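Local coordinates for Lmo2470 protein (Listeria monocytogenes EGD-e, PDB 5HL3) that binds the host protein afadin and helps Listeria cross basement membranes, as a calcium-binding, leucine-rich-repeat internalin, at residues Q263-L269 with G350-W356; L284-M290 with V340-H344; L10-I15 with V36-Q42; V17-L23 with L65-F71. All coordinates share one frame; numbering follows the deposited sequence. Where two conformers were deposited one is given.

Contact 1: residues Q263-L269 with G350-W356; sequences QSQNGEL and GVCSYDW. With CA (calcium ion), chain H.
A calcium ion sits on the face of the strand pair that carries Asn-266, Glu-268, Ser-353 and Asp-355, and water ties it to the neighbouring strand. Ser-353 OG, anti to its own backbone N (chi1 173°), binds the ion at 2.4 Å and Asp-355 OD1 binds it at 2.3 Å; Asp-339 and four waters complete the shell. One metal-bound water accepts from Asn-266 ND2 and donates, weakly, to Ser-353 O, so that Asn-266 reaches the ion through the second shell.

Strands 265-268 and 350-356 run parallel. Ser-353 N to Gln-265 O (3.0 Å) and Leu-269 N to Asp-355 O (2.9 Å) are among their backbone bonds, and Ser-264 OG accepts from Val-351 N at 3.1 Å. On the face of Gln-265 and Cys-352 the ring of Tyr-354 lies against Gly-267, CD2 to CA 3.4 Å, glycine having no side chain there. Tyr-354 OH is hydrogen-bonded to Leu-249 O of strand 248-249, within the repeat region, which ties this domain to the repeats.

Calcium thus fixes Ser-353 and Asp-355 directly and Asn-266 through its water, and it probably offsets the negative charge that Asp-355 and nearby Glu-268 bring to this face.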
# COMPACT_ATOMS: atom_id res chain seq x y z
N GLN A 263 7.63 13.17 10.25
CA GLN A 263 8.67 13.30 11.28
C GLN A 263 10.07 13.16 10.69
O GLN A 263 11.02 13.75 11.24
CB GLN A 263 8.43 12.29 12.42
CG GLN A 263 7.22 12.64 13.30
CD GLN A 263 7.43 13.97 14.02
OE1 GLN A 263 8.46 14.19 14.68
NE2 GLN A 263 6.47 14.85 13.89
N SER A 264 10.21 12.38 9.61
CA SER A 264 11.46 12.24 8.87
C SER A 264 11.27 12.60 7.42
O SER A 264 10.20 12.36 6.82
CB SER A 264 12.00 10.82 8.97
OG SER A 264 12.43 10.54 10.29
N GLN A 265 12.30 13.21 6.85
CA GLN A 265 12.27 13.64 5.44
C GLN A 265 13.69 13.92 5.02
O GLN A 265 14.51 14.27 5.85
CB GLN A 265 11.40 14.91 5.31
CG GLN A 265 10.81 15.22 3.93
CD GLN A 265 9.60 14.39 3.49
OE1 GLN A 265 9.14 14.55 2.36
NE2 GLN A 265 9.07 13.56 4.36
N ASN A 266 13.97 13.76 3.75
CA ASN A 266 15.27 14.05 3.20
C ASN A 266 15.09 14.92 1.96
O ASN A 266 13.96 15.17 1.50
CB ASN A 266 16.03 12.76 2.91
CG ASN A 266 16.32 11.98 4.16
OD1 ASN A 266 15.47 11.26 4.68
ND2 ASN A 266 17.50 12.16 4.71
N GLY A 267 16.14 15.58 1.51
CA GLY A 267 16.01 16.34 0.30
C GLY A 267 17.31 16.90 -0.18
O GLY A 267 18.32 16.85 0.53
N GLU A 268 17.26 17.44 -1.39
CA GLU A 268 18.41 18.06 -2.04
C GLU A 268 18.04 19.50 -2.34
O GLU A 268 16.94 19.78 -2.87
CB GLU A 268 18.75 17.35 -3.35
CG GLU A 268 19.04 15.86 -3.25
CD GLU A 268 20.34 15.47 -2.51
OE1 GLU A 268 21.43 16.05 -2.77
OE2 GLU A 268 20.28 14.49 -1.75
N LEU A 269 18.94 20.41 -1.99
CA LEU A 269 18.75 21.84 -2.26
C LEU A 269 19.64 22.28 -3.44
O LEU A 269 20.51 21.52 -3.88
CB LEU A 269 18.99 22.67 -1.00
CG LEU A 269 18.30 22.16 0.25
CD1 LEU A 269 18.58 23.05 1.43
CD2 LEU A 269 16.80 22.04 -0.00
N GLY A 350 14.55 9.24 14.02
CA GLY A 350 14.02 10.20 13.06
C GLY A 350 14.89 11.43 12.86
O GLY A 350 15.57 11.87 13.79
N VAL A 351 14.82 12.02 11.68
CA VAL A 351 15.50 13.28 11.38
C VAL A 351 14.99 13.81 10.05
O VAL A 351 14.57 13.05 9.19
CB VAL A 351 17.05 13.13 11.35
CG1 VAL A 351 17.49 12.26 10.19
CG2 VAL A 351 17.74 14.48 11.29
N CYS A 352 15.02 15.14 9.91
CA CYS A 352 14.79 15.82 8.64
C CYS A 352 16.14 16.38 8.19
O CYS A 352 16.73 17.17 8.91
CB CYS A 352 13.74 16.92 8.78
SG CYS A 352 12.06 16.30 9.08
N SER A 353 16.64 15.94 7.03
CA SER A 353 18.01 16.26 6.61
C SER A 353 18.08 16.62 5.15
O SER A 353 17.55 15.92 4.31
CB SER A 353 18.90 15.02 6.85
OG SER A 353 20.21 15.21 6.33
N TYR A 354 18.71 17.76 4.86
CA TYR A 354 18.78 18.34 3.52
C TYR A 354 20.21 18.61 3.14
O TYR A 354 20.93 19.29 3.86
CB TYR A 354 17.91 19.62 3.46
CG TYR A 354 16.46 19.26 3.62
CD1 TYR A 354 15.90 19.07 4.88
CD2 TYR A 354 15.70 18.95 2.50
CE1 TYR A 354 14.58 18.64 5.00
CE2 TYR A 354 14.38 18.55 2.62
CZ TYR A 354 13.85 18.36 3.87
OH TYR A 354 12.54 17.89 4.02
N ASP A 355 20.58 18.16 1.95
CA ASP A 355 21.95 18.23 1.46
C ASP A 355 22.07 19.16 0.26
O ASP A 355 21.13 19.25 -0.53
CB ASP A 355 22.37 16.86 0.96
CG ASP A 355 22.30 15.79 1.99
OD1 ASP A 355 22.12 16.06 3.19
OD2 ASP A 355 22.45 14.64 1.56
N TRP A 356 23.24 19.75 0.06
CA TRP A 356 23.51 20.50 -1.18
C TRP A 356 24.99 20.64 -1.36
O TRP A 356 25.76 20.48 -0.42
CB TRP A 356 22.78 21.86 -1.22
CG TRP A 356 23.34 22.95 -0.32
CD1 TRP A 356 24.08 24.02 -0.72
CD2 TRP A 356 23.14 23.11 1.10
NE1 TRP A 356 24.38 24.82 0.35
CE2 TRP A 356 23.82 24.27 1.47
CE3 TRP A 356 22.48 22.37 2.07
CZ2 TRP A 356 23.85 24.72 2.78
CZ3 TRP A 356 22.51 22.84 3.38
CH2 TRP A 356 23.22 23.99 3.72
CA CA H . 21.89 14.41 4.83
O HOH W 1 15.50 10.81 7.70
O HOH W 2 19.70 13.92 3.75
O HOH W 3 22.50 13.55 -1.19
O HOH W 4 22.37 12.55 3.37
O HOH W 5 21.91 12.77 6.45
O HOH W 6 24.30 14.10 4.86

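Contact 2: residues L284-M290 with V340-H344; sequences LPIYFQM and VSYNH
Tyr-342, on strand 340-342, packs its ring against the side of helix 285-290, between Tyr-287 and Met-290 (a selenomethionine). Its CG lies between the backbone N and the carbonyl carbon (chi1 69°), which sends the ring from the strand across to the helix. Tyr-287 meets one face of that ring with an edge: CD1 stands 3.6 Å above the plane, offset toward the rim, and the two planes are turned 82° apart in a T-shaped pair with centroids 5.1 Å apart. Tyr-287 CB adds a CH-pi contact over the ring, 4.2 Å from its centroid.

Met-290 approaches differently. Its SE comes to the ring edge, 84° off the normal, in a Met-aromatic contact, and lies 3.4 Å from Tyr-342 OH; the bend at chi3 then carries CE toward Asn-343 ND2. This helix follows strand 280-283, an outer strand of the C-terminal mixed sheet, and packs on the sheet over strand 334-345, which lies between strands 350-360 and 301-306. The domain is of the DUF3244 family, in the E-set clan, which suggests an immunoglobulin-like fold.

The hydroxyl of Tyr-342 is enclosed by Met-290 SE and by Ile-286, whose CG2 is 3.5 Å from OH, and it has no polar partner in the model. Beside the ring, Leu-284 CD2 packs on Tyr-342 CE1 at 4.0 Å and also reaches Val-340 CG1. Val-301 of strand 301-306 touches both tyrosines, while the amide of Asn-343 is held from outside by Val-297 and Gln-263.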
# COMPACT_ATOMS: atom_id res chain seq x y z
N LEU A 284 14.28 26.82 3.07
CA LEU A 284 13.82 25.47 3.48
C LEU A 284 12.40 25.56 3.97
O LEU A 284 12.16 25.53 5.18
CB LEU A 284 14.77 24.84 4.50
CG LEU A 284 14.59 23.35 4.79
CD1 LEU A 284 14.58 22.53 3.53
CD2 LEU A 284 15.66 22.88 5.77
N PRO A 285 11.45 25.68 3.03
CA PRO A 285 10.08 25.96 3.44
C PRO A 285 9.51 24.95 4.43
O PRO A 285 8.80 25.34 5.36
CB PRO A 285 9.32 26.03 2.12
CG PRO A 285 10.36 26.51 1.13
CD PRO A 285 11.60 25.76 1.56
N ILE A 286 9.82 23.68 4.24
CA ILE A 286 9.31 22.63 5.12
C ILE A 286 9.70 22.84 6.57
O ILE A 286 8.88 22.57 7.48
CB ILE A 286 9.71 21.22 4.62
CG1 ILE A 286 9.06 20.13 5.48
CG2 ILE A 286 11.24 21.05 4.54
CD1 ILE A 286 9.20 18.72 4.93
N TYR A 287 10.90 23.34 6.85
CA TYR A 287 11.29 23.59 8.23
C TYR A 287 10.33 24.58 8.86
O TYR A 287 9.84 24.37 9.99
CB TYR A 287 12.77 24.10 8.36
CG TYR A 287 13.01 24.69 9.73
CD1 TYR A 287 13.16 23.84 10.85
CD2 TYR A 287 12.92 26.05 9.96
CE1 TYR A 287 13.29 24.35 12.12
CE2 TYR A 287 13.01 26.57 11.25
CZ TYR A 287 13.21 25.72 12.32
OH TYR A 287 13.32 26.25 13.60
N PHE A 288 10.11 25.71 8.18
CA PHE A 288 9.24 26.75 8.72
C PHE A 288 7.79 26.31 8.89
O PHE A 288 7.16 26.68 9.87
CB PHE A 288 9.40 28.05 7.91
CG PHE A 288 10.80 28.60 8.01
CD1 PHE A 288 11.21 29.26 9.15
CD2 PHE A 288 11.73 28.32 7.02
CE1 PHE A 288 12.52 29.73 9.27
CE2 PHE A 288 13.04 28.73 7.16
CZ PHE A 288 13.42 29.44 8.27
N GLN A 289 7.30 25.49 7.98
CA GLN A 289 5.96 24.92 8.10
C GLN A 289 5.86 24.00 9.31
O GLN A 289 4.87 24.08 10.09
CB GLN A 289 5.59 24.16 6.84
CG GLN A 289 5.35 25.04 5.63
CD GLN A 289 5.16 24.21 4.37
OE1 GLN A 289 6.05 23.43 3.99
NE2 GLN A 289 4.01 24.36 3.74
N MSE A 290 6.84 23.11 9.47
CA MSE A 290 6.83 22.18 10.60
C MSE A 290 6.96 22.92 11.91
O MSE A 290 6.32 22.58 12.90
CB MSE A 290 7.92 21.09 10.43
CG MSE A 290 7.52 20.16 9.29
SE MSE A 290 8.78 18.71 8.92
CE MSE A 290 8.76 17.76 10.64
N VAL A 340 22.01 20.38 6.31
CA VAL A 340 21.28 20.99 7.42
C VAL A 340 20.25 19.96 7.87
O VAL A 340 19.49 19.41 7.05
CB VAL A 340 20.61 22.31 7.04
CG1 VAL A 340 19.52 22.73 8.03
CG2 VAL A 340 21.64 23.41 7.00
N SER A 341 20.23 19.72 9.17
CA SER A 341 19.32 18.74 9.76
C SER A 341 18.54 19.36 10.91
O SER A 341 19.06 20.22 11.63
CB SER A 341 20.10 17.52 10.23
OG SER A 341 20.57 16.75 9.10
N TYR A 342 17.31 18.90 11.09
CA TYR A 342 16.47 19.36 12.19
C TYR A 342 15.51 18.23 12.57
O TYR A 342 15.46 17.16 11.93
CB TYR A 342 15.75 20.66 11.82
CG TYR A 342 14.70 20.51 10.77
CD1 TYR A 342 15.01 20.61 9.39
CD2 TYR A 342 13.38 20.19 11.12
CE1 TYR A 342 14.03 20.45 8.44
CE2 TYR A 342 12.41 20.05 10.17
CZ TYR A 342 12.74 20.14 8.83
OH TYR A 342 11.77 19.96 7.87
N ASN A 343 14.74 18.48 13.62
CA ASN A 343 13.80 17.46 14.16
C ASN A 343 14.52 16.17 14.49
O ASN A 343 14.01 15.07 14.32
CB ASN A 343 12.58 17.20 13.22
CG ASN A 343 11.38 16.74 13.99
OD1 ASN A 343 11.17 17.22 15.08
ND2 ASN A 343 10.60 15.81 13.44
N HIS A 344 15.74 16.29 15.00
CA HIS A 344 16.47 15.12 15.43
C HIS A 344 15.70 14.41 16.56
O HIS A 344 15.32 15.04 17.55
CB HIS A 344 17.83 15.50 16.01
CG HIS A 344 18.77 16.12 15.04
ND1 HIS A 344 19.62 15.38 14.26
CD2 HIS A 344 19.06 17.42 14.79
CE1 HIS A 344 20.39 16.19 13.55
NE2 HIS A 344 20.06 17.43 13.85

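Contact 3: residues L10-I15 with V36-Q42; sequences LPAPII and VNDVIDQ. With CA (calcium ion), chain C.
Val-36 meets Ile-15 at the start of helix 14-17: Val-36 O accepts from Ile-15 N at 2.9 Å, in the carbonyl plane, and its CG2 packs beside Ile-15 CB. Asn-37 then lies alongside Ile-15, pointing the same way, with OD1 near CG2. At Asp-38 the two ends of the residue part company. Its backbone O takes the N-H of Ile-14, while its side chain leads away to a calcium ion bound by OD1 at 2.3 Å and by four waters, one of which donates to OD2; OD2 also accepts from Ser-35 N.

Val-39 pairs with Pro-13 as a non-hydrogen-bonded antiparallel pair, and its CG1 touches Pro-11 CB at 3.7 Å. Ile-40 forms the hydrogen-bonded pair with Ala-12. Ile-40 N to Ala-12 O is nearly straight at 176°, though the donor sits above the carbonyl plane, whereas Ala-12 N meets Ile-40 O in plane. The side chain of Ile-40 crosses that of Ile-14 at about a right angle, CG2 to CG1 3.6 Å. Asp-41 CB flanks Pro-11 CG, and Gln-42 OE1 rests against Leu-10 CD1, while Gln-42 NE2 serves Asp-46.

Two short antiparallel strands, each followed by a helix, with helix 21-30 between them, fit the EF-hand-like helical cap at the N terminus of internalins.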
# COMPACT_ATOMS: atom_id res chain seq x y z
N LEU A 10 -26.07 -37.03 -4.52
CA LEU A 10 -25.93 -37.26 -3.08
C LEU A 10 -27.07 -38.14 -2.58
O LEU A 10 -28.13 -38.15 -3.20
CB LEU A 10 -25.98 -35.92 -2.35
CG LEU A 10 -24.88 -34.92 -2.71
CD1 LEU A 10 -25.06 -33.59 -1.95
CD2 LEU A 10 -23.51 -35.51 -2.41
N PRO A 11 -26.93 -38.84 -1.45
CA PRO A 11 -25.73 -38.88 -0.63
C PRO A 11 -24.56 -39.59 -1.29
O PRO A 11 -24.75 -40.42 -2.18
CB PRO A 11 -26.19 -39.67 0.63
CG PRO A 11 -27.68 -39.58 0.62
CD PRO A 11 -28.05 -39.56 -0.83
N ALA A 12 -23.35 -39.26 -0.84
CA ALA A 12 -22.13 -39.88 -1.37
C ALA A 12 -20.96 -39.68 -0.44
O ALA A 12 -20.92 -38.67 0.27
CB ALA A 12 -21.78 -39.26 -2.74
N PRO A 13 -19.98 -40.60 -0.48
CA PRO A 13 -18.72 -40.34 0.25
C PRO A 13 -18.06 -39.03 -0.22
O PRO A 13 -18.09 -38.69 -1.39
CB PRO A 13 -17.84 -41.55 -0.14
CG PRO A 13 -18.84 -42.63 -0.40
CD PRO A 13 -19.96 -41.94 -1.12
N ILE A 14 -17.46 -38.33 0.74
CA ILE A 14 -16.75 -37.06 0.45
C ILE A 14 -15.75 -37.24 -0.70
O ILE A 14 -15.66 -36.39 -1.61
CB ILE A 14 -16.06 -36.54 1.75
CG1 ILE A 14 -17.10 -36.02 2.74
CG2 ILE A 14 -15.05 -35.43 1.43
CD1 ILE A 14 -16.55 -35.76 4.12
N ILE A 15 -15.01 -38.33 -0.67
CA ILE A 15 -13.97 -38.58 -1.68
C ILE A 15 -14.54 -38.78 -3.09
O ILE A 15 -13.82 -38.59 -4.06
CB ILE A 15 -13.07 -39.76 -1.23
CG1 ILE A 15 -11.79 -39.90 -2.09
CG2 ILE A 15 -13.84 -41.08 -1.20
CD1 ILE A 15 -10.87 -38.71 -2.10
N VAL A 36 -12.48 -38.95 4.88
CA VAL A 36 -12.92 -38.64 3.52
C VAL A 36 -13.85 -39.72 2.97
O VAL A 36 -14.50 -39.51 1.97
CB VAL A 36 -11.75 -38.43 2.54
CG1 VAL A 36 -10.89 -37.26 3.00
CG2 VAL A 36 -10.90 -39.69 2.31
N ASN A 37 -13.90 -40.88 3.63
CA ASN A 37 -14.84 -41.92 3.21
C ASN A 37 -16.22 -41.71 3.76
O ASN A 37 -17.15 -42.38 3.32
CB ASN A 37 -14.32 -43.30 3.60
CG ASN A 37 -13.02 -43.63 2.90
OD1 ASN A 37 -12.76 -43.19 1.79
ND2 ASN A 37 -12.16 -44.39 3.58
N ASP A 38 -16.40 -40.76 4.67
CA ASP A 38 -17.73 -40.52 5.26
C ASP A 38 -18.72 -40.02 4.21
O ASP A 38 -18.40 -39.20 3.33
CB ASP A 38 -17.67 -39.52 6.41
CG ASP A 38 -17.03 -40.08 7.68
OD1 ASP A 38 -17.12 -41.28 7.94
OD2 ASP A 38 -16.47 -39.26 8.46
N VAL A 39 -19.96 -40.51 4.35
CA VAL A 39 -21.05 -40.16 3.44
C VAL A 39 -21.70 -38.85 3.89
O VAL A 39 -22.02 -38.68 5.07
CB VAL A 39 -22.10 -41.30 3.41
CG1 VAL A 39 -23.34 -40.87 2.64
CG2 VAL A 39 -21.45 -42.53 2.79
N ILE A 40 -21.84 -37.95 2.94
CA ILE A 40 -22.48 -36.65 3.17
C ILE A 40 -23.72 -36.50 2.31
O ILE A 40 -23.85 -37.12 1.26
CB ILE A 40 -21.53 -35.46 2.91
CG1 ILE A 40 -20.94 -35.49 1.50
CG2 ILE A 40 -20.47 -35.42 4.00
CD1 ILE A 40 -20.37 -34.15 1.07
N ASP A 41 -24.63 -35.64 2.78
CA ASP A 41 -25.84 -35.32 2.02
C ASP A 41 -25.96 -33.81 1.87
O ASP A 41 -25.12 -33.05 2.34
CB ASP A 41 -27.08 -35.97 2.63
CG ASP A 41 -27.37 -35.54 4.05
OD1 ASP A 41 -26.92 -34.47 4.50
OD2 ASP A 41 -28.10 -36.31 4.76
N GLN A 42 -27.00 -33.35 1.20
CA GLN A 42 -27.15 -31.92 0.94
C GLN A 42 -27.28 -31.12 2.24
O GLN A 42 -26.78 -30.00 2.34
CB GLN A 42 -28.31 -31.64 -0.02
CG GLN A 42 -28.36 -30.20 -0.50
CD GLN A 42 -27.12 -29.78 -1.26
OE1 GLN A 42 -26.69 -30.49 -2.18
NE2 GLN A 42 -26.55 -28.64 -0.92
CA CA C . -16.94 -42.82 9.69
O HOH W 7 -16.37 -40.65 10.89
O HOH W 8 -15.60 -43.85 8.04
O HOH W 9 -18.92 -41.85 10.50
O HOH W 10 -16.87 -43.32 12.03

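Contact 4: residues V17-L23 with L65-F71; sequences VFPDDGL and LLERAMF
A bend at chi3 (65°) turns the guanidinium of Arg-68 back over the end of helix 14-17, where NE donates to Val-17 O at 2.8 Å. Phe-18, with CG anti to the carbonyl carbon (chi1 -56°), swings its ring toward Ala-69 and Phe-71 although its CB sets out away from them. The bond from Arg-68 lies in the guanidinium plane but reaches Val-17 O from above the carbonyl plane, with 154° at the hydrogen. Arg-68 NH2 bonds to Asp-16 O, so two carbonyls at the helix end grip the same group and fix its rotation. One face of the guanidinium is laid against Pro-19, whose CD is 3.5 Å from Arg-68 NE.

Pro-19 is the centre of an inverse gamma turn, closed by Asp-20 N to Phe-18 O at 2.8 Å. The chain then enters helix 21-30, where Asp-20 is the N-cap and its OD2 accepts from Leu-23 N on the anti side of the carboxylate. Leu-65 fills the angle of this turn: CD1 touches Asp-20 CB, and CB meets Leu-23 CD2 at 3.7 Å.

Deeper in, Phe-18 CZ packs on Ala-69 CB at 3.7 Å and on Phe-71 CZ at 4.0 Å, the two phenylalanines coming from opposite directions. Val-17 CG1 covers a face of the Phe-18 ring, and Met-27 of helix 21-30 closes on both phenylalanines and Leu-66. This seam joins the N-terminal helices to the loop between strands 50-53 and 76-79, the first two of the parallel repeat sheet, consistent with the helical cap preceding the leucine-rich repeats in internalins.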
# COMPACT_ATOMS: atom_id res chain seq x y z
N VAL A 17 -17.45 -37.09 -4.08
CA VAL A 17 -17.90 -35.75 -4.47
C VAL A 17 -16.71 -34.86 -4.85
O VAL A 17 -16.79 -34.11 -5.82
CB VAL A 17 -18.66 -35.08 -3.29
CG1 VAL A 17 -19.13 -33.68 -3.67
CG2 VAL A 17 -19.84 -35.94 -2.82
N PHE A 18 -15.62 -35.02 -4.13
CA PHE A 18 -14.41 -34.18 -4.29
C PHE A 18 -13.22 -35.12 -4.55
O PHE A 18 -12.44 -35.39 -3.65
CB PHE A 18 -14.20 -33.39 -3.01
CG PHE A 18 -15.38 -32.54 -2.61
CD1 PHE A 18 -15.74 -31.41 -3.32
CD2 PHE A 18 -16.12 -32.87 -1.49
CE1 PHE A 18 -16.82 -30.62 -2.91
CE2 PHE A 18 -17.19 -32.07 -1.07
CZ PHE A 18 -17.53 -30.94 -1.78
N PRO A 19 -13.05 -35.58 -5.79
CA PRO A 19 -12.08 -36.65 -6.10
C PRO A 19 -10.65 -36.12 -6.25
O PRO A 19 -10.05 -36.16 -7.32
CB PRO A 19 -12.64 -37.25 -7.39
CG PRO A 19 -13.30 -36.11 -8.05
CD PRO A 19 -13.94 -35.33 -6.94
N ASP A 20 -10.10 -35.69 -5.13
CA ASP A 20 -8.73 -35.19 -5.05
C ASP A 20 -8.34 -35.33 -3.59
O ASP A 20 -9.11 -34.92 -2.71
CB ASP A 20 -8.63 -33.74 -5.48
CG ASP A 20 -7.23 -33.19 -5.27
OD1 ASP A 20 -6.34 -33.53 -6.09
OD2 ASP A 20 -7.00 -32.44 -4.29
N ASP A 21 -7.18 -35.88 -3.32
CA ASP A 21 -6.83 -36.19 -1.93
C ASP A 21 -6.81 -34.95 -1.04
O ASP A 21 -7.42 -34.95 0.04
CB ASP A 21 -5.51 -36.95 -1.85
CG ASP A 21 -5.62 -38.40 -2.42
OD1 ASP A 21 -6.73 -38.94 -2.60
OD2 ASP A 21 -4.57 -39.00 -2.68
N GLY A 22 -6.15 -33.87 -1.47
CA GLY A 22 -6.06 -32.69 -0.68
C GLY A 22 -7.39 -31.98 -0.52
O GLY A 22 -7.72 -31.51 0.56
N LEU A 23 -8.15 -31.87 -1.61
CA LEU A 23 -9.43 -31.21 -1.51
C LEU A 23 -10.37 -31.99 -0.60
O LEU A 23 -11.08 -31.40 0.21
CB LEU A 23 -10.08 -31.04 -2.89
CG LEU A 23 -11.35 -30.19 -2.91
CD1 LEU A 23 -10.99 -28.75 -2.56
CD2 LEU A 23 -12.06 -30.26 -4.25
N LEU A 65 -13.06 -28.66 -8.72
CA LEU A 65 -13.98 -29.73 -8.33
C LEU A 65 -15.04 -29.24 -7.34
O LEU A 65 -16.02 -29.93 -7.12
CB LEU A 65 -13.24 -30.93 -7.74
CG LEU A 65 -12.21 -31.61 -8.66
CD1 LEU A 65 -11.31 -32.53 -7.84
CD2 LEU A 65 -12.90 -32.38 -9.79
N LEU A 66 -14.84 -28.08 -6.73
CA LEU A 66 -15.88 -27.51 -5.88
C LEU A 66 -17.19 -27.27 -6.62
O LEU A 66 -18.26 -27.21 -5.99
CB LEU A 66 -15.41 -26.20 -5.23
CG LEU A 66 -14.35 -26.29 -4.15
CD1 LEU A 66 -13.91 -24.89 -3.74
CD2 LEU A 66 -14.82 -27.06 -2.93
N GLU A 67 -17.14 -27.20 -7.95
CA GLU A 67 -18.39 -27.02 -8.73
C GLU A 67 -19.27 -28.28 -8.72
O GLU A 67 -20.39 -28.24 -9.22
CB GLU A 67 -18.09 -26.58 -10.15
CG GLU A 67 -17.47 -27.67 -11.01
CD GLU A 67 -16.82 -27.16 -12.27
OE1 GLU A 67 -16.99 -25.97 -12.64
OE2 GLU A 67 -16.12 -27.94 -12.93
N ARG A 68 -18.77 -29.37 -8.15
CA ARG A 68 -19.54 -30.62 -8.04
C ARG A 68 -20.47 -30.63 -6.85
O ARG A 68 -21.22 -31.58 -6.68
CB ARG A 68 -18.59 -31.81 -7.95
CG ARG A 68 -17.75 -31.98 -9.23
CD ARG A 68 -16.50 -32.80 -8.99
NE ARG A 68 -16.78 -34.19 -8.60
CZ ARG A 68 -16.78 -35.24 -9.42
NH1 ARG A 68 -16.58 -35.08 -10.71
NH2 ARG A 68 -17.00 -36.44 -8.94
N ALA A 69 -20.45 -29.58 -6.02
CA ALA A 69 -21.32 -29.50 -4.84
C ALA A 69 -21.92 -28.11 -4.74
O ALA A 69 -21.25 -27.12 -5.04
CB ALA A 69 -20.54 -29.82 -3.56
N MSE A 70 -23.18 -28.04 -4.32
CA MSE A 70 -23.86 -26.76 -4.13
C MSE A 70 -23.68 -26.25 -2.72
O MSE A 70 -24.07 -26.94 -1.78
CB MSE A 70 -25.35 -26.92 -4.45
CG MSE A 70 -26.12 -25.61 -4.33
SE MSE A 70 -25.51 -24.14 -5.48
CE MSE A 70 -25.97 -25.01 -7.15
N PHE A 71 -23.10 -25.06 -2.59
CA PHE A 71 -22.86 -24.40 -1.30
C PHE A 71 -23.85 -23.22 -1.18
O PHE A 71 -23.53 -22.08 -1.52
CB PHE A 71 -21.41 -23.92 -1.22
CG PHE A 71 -20.40 -25.03 -1.31
CD1 PHE A 71 -20.10 -25.80 -0.21
CD2 PHE A 71 -19.76 -25.32 -2.52
CE1 PHE A 71 -19.18 -26.82 -0.28
CE2 PHE A 71 -18.83 -26.35 -2.59
CZ PHE A 71 -18.55 -27.11 -1.47

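The four contacts form two pairs at opposite ends of the elongated chain, with the leucine-rich repeats between; the centres of contacts 1 and 3 are about 65 Å apart. Contact 3 lies within the N-terminal cap and contact 4 joins that cap to the first repeat strands; their centres are about 11 Å apart, linked by a probable hydrogen bond from Gln-42 NE2 to Met-70 O (3.1 Å) and by Leu-10 against Val-17. Contacts 1 and 2 share the C-terminal sheet, centres about 8 Å apart, and strands 350-360 and 334-345 are neighbours in it. Calcium lies at both ends, at Asp-38 in contact 3 and at Ser-353 and Asp-355 in contact 1; Ser-341 of contact 2 hydrogen-bonds Asp-339, the remaining protein ligand of the latter ion.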